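Extracellular solute-binding protein family 1 (Pseudothermotoga lettingae, PDB 5CI5) binds alpha-D-tagatopyranose and probably serves as the extracellular sugar receptor of an ABC transporter. Local coordinates at residues A[114-117]-A[118-121]; A[248-251]-A[252-255]; A[328-331]-A[332-335]. One frame throughout, in Å; residues are numbered along the deposited sequence.

In the fold
All three contacts are local, yet their chemistry follows their place in the fold. Contact 2, on helix 247-255, is the buried one and lies across the chain's centre from contact 1, their centres about 30 Å apart; it is rich in polar side chains, and D248 comes near the sugar pocket. Contacts 1 and 3 are only partly buried and rely on tryptophans. Both pack against helix 343-348 and reach P340, contact 1 through a weak hydrogen bond from W116 and contact 3 through side-chain packing. Contact 1 is an irregular loop held by i to i+3 bonds, whereas contacts 2 and 3 repeat the i to i+4 bonds of regular helix. Contact 3 divides its aromatic side from a charged, exposed one.

Contact 1 (A[114-117]-A[118-121]); sequences QIWP and NLWP
I115 presses its branched CB against W120, a blunt knob set on a flat plate, and the overlapping turns between them illustrate how a loop can coil through a helix-like bend without regular helix bonds. CB of I115 lies 3.4 Å from CZ2 of W120. The first torsion sets CG2 of I115 anti to its own backbone N, which carries this methyl over the six-membered ring of W120, 4.1 Å from the centroid and nearer the rim than the middle: a CH-pi contact. In the plane of the indole a water accepts from NE1 of W120 (2.9 Å) and donates to O of I115 (2.7 Å), filling the corner between ring and backbone. A smaller bump, CD1 of L119, fits 4.0 Å from CB of W116, near the edge of that indole; OD1 of N118 reaches the same CB at 3.4 Å. Two i to i+3 bonds hold the bend, L119 N to W116 O (3.0 Å) and W120 N to P117 O (3.2 Å). With a serine in place of W120, CG2 of I115 would probably lose its aromatic partner and the bridging water its indole donor. Leading from helix 103-108 to strand 124-125, the loop lays I115, L119 and W120 on P133 of strand 128-138, L119 also on L298 of strand 298-304, and W116 on M343 and C346 of helix 343-348.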
loop_
_atom_site.group_PDB
_atom_site.type_symbol
_atom_site.label_atom_id
_atom_site.label_comp_id
_atom_site.label_asym_id
_atom_site.label_seq_id
_atom_site.Cartn_x
_atom_site.Cartn_y
_atom_site.Cartn_z
ATOM N N GLN A 114 21.216 -0.682 5.271
ATOM C CA GLN A 114 20.366 0.506 5.464
ATOM C C GLN A 114 18.873 0.233 5.220
ATOM O O GLN A 114 18.047 1.037 5.600
ATOM C CB GLN A 114 20.831 1.652 4.568
ATOM C CG GLN A 114 22.155 2.289 5.065
ATOM C CD GLN A 114 22.034 2.775 6.481
ATOM O OE1 GLN A 114 21.110 3.513 6.812
ATOM N NE2 GLN A 114 22.943 2.323 7.352
ATOM N N ILE A 115 18.511 -0.894 4.604
ATOM C CA ILE A 115 17.088 -1.171 4.354
ATOM C C ILE A 115 16.436 -1.488 5.692
ATOM O O ILE A 115 17.012 -2.258 6.492
ATOM C CB ILE A 115 16.916 -2.359 3.347
ATOM C CG1 ILE A 115 17.658 -2.025 2.045
ATOM C CG2 ILE A 115 15.445 -2.722 3.109
ATOM C CD1 ILE A 115 17.130 -0.813 1.335
ATOM N N TRP A 116 15.286 -0.870 5.976
ATOM C CA TRP A 116 14.556 -1.190 7.201
ATOM C C TRP A 116 14.371 -2.707 7.317
ATOM O O TRP A 116 13.875 -3.341 6.404
ATOM C CB TRP A 116 13.199 -0.515 7.239
ATOM C CG TRP A 116 13.214 0.975 7.262
ATOM C CD1 TRP A 116 12.944 1.797 6.219
ATOM C CD2 TRP A 116 13.491 1.821 8.389
ATOM N NE1 TRP A 116 13.046 3.110 6.621
ATOM C CE2 TRP A 116 13.371 3.149 7.951
ATOM C CE3 TRP A 116 13.826 1.577 9.729
ATOM C CZ2 TRP A 116 13.567 4.244 8.805
ATOM C CZ3 TRP A 116 14.034 2.678 10.579
ATOM C CH2 TRP A 116 13.906 3.980 10.108
ATOM N N PRO A 117 14.755 -3.291 8.452
ATOM C CA PRO A 117 14.823 -4.758 8.476
ATOM C C PRO A 117 13.498 -5.484 8.410
ATOM O O PRO A 117 13.508 -6.668 8.023
ATOM C CB PRO A 117 15.502 -5.069 9.820
ATOM C CG PRO A 117 16.023 -3.832 10.318
ATOM C CD PRO A 117 15.336 -2.687 9.659
ATOM N N ASN A 118 12.402 -4.837 8.795
ATOM C CA ASN A 118 11.115 -5.477 8.726
ATOM C C ASN A 118 10.688 -5.656 7.292
ATOM O O ASN A 118 9.725 -6.354 7.014
ATOM C CB ASN A 118 10.069 -4.692 9.521
ATOM C CG ASN A 118 9.946 -3.232 9.093
ATOM O OD1 ASN A 118 10.941 -2.558 8.770
ATOM N ND2 ASN A 118 8.715 -2.718 9.139
ATOM N N LEU A 119 11.425 -5.052 6.359
ATOM C CA LEU A 119 11.069 -5.218 4.953
ATOM C C LEU A 119 11.635 -6.514 4.357
ATOM O O LEU A 119 11.115 -6.998 3.352
ATOM C CB LEU A 119 11.555 -4.010 4.121
ATOM C CG LEU A 119 10.980 -2.666 4.599
ATOM C CD1 LEU A 119 11.536 -1.491 3.771
ATOM C CD2 LEU A 119 9.434 -2.687 4.562
ATOM N N TRP A 120 12.706 -7.073 4.920
ATOM C CA TRP A 120 13.299 -8.229 4.241
ATOM C C TRP A 120 12.363 -9.432 4.187
ATOM O O TRP A 120 12.301 -10.077 3.161
ATOM C CB TRP A 120 14.627 -8.614 4.877
ATOM C CG TRP A 120 15.714 -7.622 4.602
ATOM C CD1 TRP A 120 16.495 -6.986 5.521
ATOM C CD2 TRP A 120 16.134 -7.137 3.317
ATOM N NE1 TRP A 120 17.388 -6.141 4.887
ATOM C CE2 TRP A 120 17.171 -6.205 3.537
ATOM C CE3 TRP A 120 15.727 -7.393 2.010
ATOM C CZ2 TRP A 120 17.819 -5.539 2.490
ATOM C CZ3 TRP A 120 16.366 -6.737 0.968
ATOM C CH2 TRP A 120 17.410 -5.823 1.215
ATOM N N PRO A 121 11.574 -9.700 5.256
ATOM C CA PRO A 121 10.675 -10.855 5.137
ATOM C C PRO A 121 9.660 -10.744 3.991
ATOM O O PRO A 121 9.203 -11.778 3.475
ATOM C CB PRO A 121 9.982 -10.893 6.513
ATOM C CG PRO A 121 10.989 -10.297 7.427
ATOM C CD PRO A 121 11.616 -9.187 6.639
HETATM O O HOH W 1 18.883 -4.177 6.406
#

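Contact 2 (A[248-251]-A[252-255]); sequences DDYR and NMMA
Y250 and M253 meet on helix 247-255 as a Met-aromatic pair, here with the selenium of a selenomethionine, and the same two turns show how one alpha helix can sort its side chains into an apolar flank and a polar one. The backbone bonds come first. Four i to i+4 bonds link the halves, among them M253 N to D249 O at 2.9 Å and M254 N to Y250 O at 2.7 Å.

In the apolar group, Y250 and M253 run side by side in the same direction, and SE of M253 stands at the edge of the phenol ring, 4.1 Å from CD1 of Y250. The hydroxyl of Y250 bonds to O of V184, while M254 and the Y250 ring rest on A262 of strand 261-264.

The charged group pairs R251 with D248. CG of R251 is anti to its backbone N (chi1 -179°), and a bend at chi3 of 63° turns the guanidinium back along the helix, where NH1 meets OD1 of D248 at 2.8 Å, on the anti side of the carboxylate. The other oxygen, OD2, accepts from H191 and from Q32, a residue of the tagatose pocket, which is consistent with D248 acting as a second-shell residue that positions Q32, while R251 holds OD1.

Water makes the last group. The amide of N252 lies alongside the guanidinium, the planes 74° apart. One water donates to OD1 of D249, whose OD2 bonds to N of H246, and accepts weakly from ND2 of N252. Another, lying in the guanidinium plane, accepts from NE of R251 at 2.8 Å and sits 2.7 Å from OD1 of N252.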
loop_
_atom_site.group_PDB
_atom_site.type_symbol
_atom_site.label_atom_id
_atom_site.label_comp_id
_atom_site.label_asym_id
_atom_site.label_seq_id
_atom_site.Cartn_x
_atom_site.Cartn_y
_atom_site.Cartn_z
ATOM N N ASP A 248 -7.585 5.690 -3.429
ATOM C CA ASP A 248 -6.948 6.642 -4.326
ATOM C C ASP A 248 -7.989 7.643 -4.836
ATOM O O ASP A 248 -7.712 8.841 -4.913
ATOM C CB ASP A 248 -6.257 5.933 -5.477
ATOM C CG ASP A 248 -5.160 4.994 -5.006
ATOM O OD1 ASP A 248 -4.378 5.421 -4.130
ATOM O OD2 ASP A 248 -5.037 3.859 -5.533
ATOM N N ASP A 249 -9.189 7.149 -5.137
ATOM C CA ASP A 249 -10.319 8.006 -5.467
ATOM C C ASP A 249 -10.617 8.969 -4.308
ATOM O O ASP A 249 -10.805 10.179 -4.503
ATOM C CB ASP A 249 -11.548 7.157 -5.780
ATOM C CG ASP A 249 -11.290 6.144 -6.860
ATOM O OD1 ASP A 249 -10.738 6.545 -7.901
ATOM O OD2 ASP A 249 -11.610 4.947 -6.662
ATOM N N TYR A 250 -10.614 8.435 -3.093
ATOM C CA TYR A 250 -10.924 9.259 -1.919
ATOM C C TYR A 250 -9.866 10.340 -1.703
ATOM O O TYR A 250 -10.205 11.438 -1.252
ATOM C CB TYR A 250 -11.087 8.386 -0.676
ATOM C CG TYR A 250 -12.236 7.399 -0.789
ATOM C CD1 TYR A 250 -13.434 7.767 -1.390
ATOM C CD2 TYR A 250 -12.121 6.084 -0.315
ATOM C CE1 TYR A 250 -14.481 6.873 -1.490
ATOM C CE2 TYR A 250 -13.154 5.186 -0.429
ATOM C CZ TYR A 250 -14.340 5.584 -1.018
ATOM O OH TYR A 250 -15.401 4.734 -1.127
ATOM N N ARG A 251 -8.597 10.047 -1.992
ATOM C CA ARG A 251 -7.535 11.045 -1.865
ATOM C C ARG A 251 -7.783 12.181 -2.851
ATOM O O ARG A 251 -7.625 13.358 -2.523
ATOM C CB ARG A 251 -6.150 10.426 -2.107
ATOM C CG ARG A 251 -5.003 11.391 -1.965
ATOM C CD ARG A 251 -3.680 10.789 -2.437
ATOM N NE ARG A 251 -3.705 10.452 -3.855
ATOM C CZ ARG A 251 -3.729 9.209 -4.348
ATOM N NH1 ARG A 251 -3.710 8.133 -3.564
ATOM N NH2 ARG A 251 -3.743 9.041 -5.659
ATOM N N ASN A 252 -8.167 11.836 -4.075
ATOM C CA ASN A 252 -8.449 12.864 -5.055
ATOM C C ASN A 252 -9.686 13.685 -4.682
ATOM O O ASN A 252 -9.720 14.892 -4.884
ATOM C CB ASN A 252 -8.573 12.220 -6.436
ATOM C CG ASN A 252 -7.209 11.855 -7.010
ATOM O OD1 ASN A 252 -6.315 12.684 -7.018
ATOM N ND2 ASN A 252 -7.035 10.605 -7.429
HETATM N N MSE A 253 -10.673 13.046 -4.072
HETATM C CA MSE A 253 -11.860 13.756 -3.610
HETATM C C MSE A 253 -11.507 14.609 -2.408
HETATM O O MSE A 253 -12.054 15.715 -2.229
HETATM C CB MSE A 253 -12.975 12.779 -3.267
HETATM C CG MSE A 253 -13.482 12.018 -4.480
HETATM SE SE MSE A 253 -14.782 10.682 -3.986
HETATM C CE MSE A 253 -14.927 9.753 -5.683
HETATM N N MSE A 254 -10.583 14.124 -1.587
HETATM C CA MSE A 254 -10.156 14.898 -0.439
HETATM C C MSE A 254 -9.513 16.218 -0.915
HETATM O O MSE A 254 -9.697 17.270 -0.302
HETATM C CB MSE A 254 -9.189 14.091 0.430
HETATM C CG MSE A 254 -8.811 14.807 1.686
HETATM SE SE MSE A 254 -7.659 13.736 2.844
HETATM C CE MSE A 254 -8.877 12.245 3.177
ATOM N N ALA A 255 -8.764 16.153 -2.006
ATOM C CA ALA A 255 -8.108 17.334 -2.561
ATOM C C ALA A 255 -9.150 18.347 -3.046
ATOM O O ALA A 255 -8.850 19.532 -3.197
ATOM C CB ALA A 255 -7.185 16.931 -3.676
HETATM O O HOH W 2 -8.274 8.000 -8.442
HETATM O O HOH W 3 -4.354 12.806 -5.197
HETATM O O HOH W 4 -3.731 10.830 -7.885
#

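Contact 3 (A[328-331]-A[332-335]); sequences WMKW and VEEK
The closing turns of helix 325-335 set W328 against V332 and W331 against K335, a compact example of i to i+4 pairing along one helix. Four backbone bonds of that spacing underlie it; the tightest, K335 N to W331 O, is 2.8 Å long and runs nearly along the C=O axis.

W328 and V332 cross at about a right angle. V332 turns CG2 anti to its carbonyl carbon, and the methyl thereby comes edge-on to the indole, in its plane and 3.8 Å from CE3 of W328. The W331 indole instead takes its neighbour on a face: CG of K335 lies above it, toward the rim, and CB of K335 is 3.9 Å from NE1 of W331. That NE1 donates to O of G337, just past the helix, which ties the ring's orientation to the chain leaving the helix.

On the exposed side, K330 stretches out fully and its aliphatic part crosses E334. CE of K330 is 3.2 Å from OE2 of E334, but NZ stays 4.4 Å from that oxygen, beyond a salt bridge, so attraction between the charges is probably modest.

W331 also packs on W40 of helix 37-51, both tryptophans meet W134 of strand 128-138, and V332 touches P340. Aromatic and branched side chains facing the protein, with K330, E333 and E334 toward solvent, are the mark of an amphipathic helix.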
loop_
_atom_site.group_PDB
_atom_site.type_symbol
_atom_site.label_atom_id
_atom_site.label_comp_id
_atom_site.label_asym_id
_atom_site.label_seq_id
_atom_site.Cartn_x
_atom_site.Cartn_y
_atom_site.Cartn_z
ATOM N N TRP A 328 17.629 8.778 -3.577
ATOM C CA TRP A 328 16.503 8.857 -2.662
ATOM C C TRP A 328 16.496 10.186 -1.902
ATOM O O TRP A 328 15.433 10.709 -1.626
ATOM C CB TRP A 328 16.473 7.670 -1.700
ATOM C CG TRP A 328 15.367 6.756 -2.075
ATOM C CD1 TRP A 328 15.480 5.539 -2.712
ATOM C CD2 TRP A 328 13.968 6.985 -1.903
ATOM N NE1 TRP A 328 14.230 4.998 -2.913
ATOM C CE2 TRP A 328 13.288 5.865 -2.427
ATOM C CE3 TRP A 328 13.223 8.016 -1.345
ATOM C CZ2 TRP A 328 11.897 5.755 -2.405
ATOM C CZ3 TRP A 328 11.844 7.901 -1.317
ATOM C CH2 TRP A 328 11.199 6.785 -1.864
HETATM N N MSE A 329 17.671 10.737 -1.583
HETATM C CA MSE A 329 17.712 12.062 -0.974
HETATM C C MSE A 329 17.045 13.093 -1.889
HETATM O O MSE A 329 16.235 13.916 -1.448
HETATM C CB MSE A 329 19.149 12.487 -0.664
HETATM C CG MSE A 329 19.656 11.943 0.642
HETATM SE SE MSE A 329 18.737 12.728 2.188
HETATM C CE MSE A 329 19.925 14.233 2.506
ATOM N N LYS A 330 17.380 13.051 -3.170
ATOM C CA LYS A 330 16.800 13.978 -4.115
ATOM C C LYS A 330 15.303 13.770 -4.269
ATOM O O LYS A 330 14.528 14.735 -4.327
ATOM C CB LYS A 330 17.506 13.852 -5.467
ATOM C CG LYS A 330 17.011 14.853 -6.507
ATOM C CD LYS A 330 17.890 14.834 -7.729
ATOM C CE LYS A 330 17.442 15.853 -8.768
ATOM N NZ LYS A 330 18.322 15.809 -9.982
ATOM N N TRP A 331 14.891 12.519 -4.331
ATOM C CA TRP A 331 13.468 12.201 -4.420
ATOM C C TRP A 331 12.682 12.785 -3.246
ATOM O O TRP A 331 11.676 13.461 -3.439
ATOM C CB TRP A 331 13.266 10.683 -4.487
ATOM C CG TRP A 331 11.866 10.347 -4.793
ATOM C CD1 TRP A 331 10.795 10.485 -3.960
ATOM C CD2 TRP A 331 11.363 9.836 -6.022
ATOM N NE1 TRP A 331 9.641 10.083 -4.597
ATOM C CE2 TRP A 331 9.964 9.686 -5.869
ATOM C CE3 TRP A 331 11.957 9.475 -7.233
ATOM C CZ2 TRP A 331 9.152 9.185 -6.884
ATOM C CZ3 TRP A 331 11.146 8.981 -8.243
ATOM C CH2 TRP A 331 9.757 8.852 -8.061
ATOM N N VAL A 332 13.139 12.546 -2.023
ATOM C CA VAL A 332 12.460 13.085 -0.845
ATOM C C VAL A 332 12.448 14.605 -0.824
ATOM O O VAL A 332 11.437 15.220 -0.452
ATOM C CB VAL A 332 13.119 12.580 0.450
ATOM C CG1 VAL A 332 12.745 13.481 1.659
ATOM C CG2 VAL A 332 12.701 11.178 0.670
ATOM N N GLU A 333 13.579 15.206 -1.181
ATOM C CA GLU A 333 13.701 16.666 -1.222
ATOM C C GLU A 333 12.629 17.248 -2.114
ATOM O O GLU A 333 11.992 18.248 -1.779
ATOM C CB GLU A 333 15.092 17.104 -1.732
ATOM C CG GLU A 333 15.114 18.433 -2.553
ATOM C CD GLU A 333 16.467 18.741 -3.233
ATOM O OE1 GLU A 333 17.185 17.806 -3.674
ATOM O OE2 GLU A 333 16.807 19.941 -3.342
ATOM N N GLU A 334 12.458 16.639 -3.274
ATOM C CA GLU A 334 11.556 17.176 -4.271
ATOM C C GLU A 334 10.103 16.836 -4.012
ATOM O O GLU A 334 9.232 17.689 -4.192
ATOM C CB GLU A 334 11.954 16.679 -5.654
ATOM C CG GLU A 334 13.285 17.232 -6.110
ATOM C CD GLU A 334 13.671 16.760 -7.496
ATOM O OE1 GLU A 334 12.981 15.861 -8.033
ATOM O OE2 GLU A 334 14.668 17.287 -8.042
ATOM N N LYS A 335 9.834 15.599 -3.595
ATOM C CA LYS A 335 8.456 15.094 -3.592
ATOM C C LYS A 335 7.851 14.845 -2.213
ATOM O O LYS A 335 6.630 14.747 -2.098
ATOM C CB LYS A 335 8.366 13.793 -4.407
ATOM C CG LYS A 335 8.797 13.917 -5.888
ATOM C CD LYS A 335 8.153 15.093 -6.644
ATOM C CE LYS A 335 6.842 14.695 -7.295
ATOM N NZ LYS A 335 6.057 15.862 -7.773
#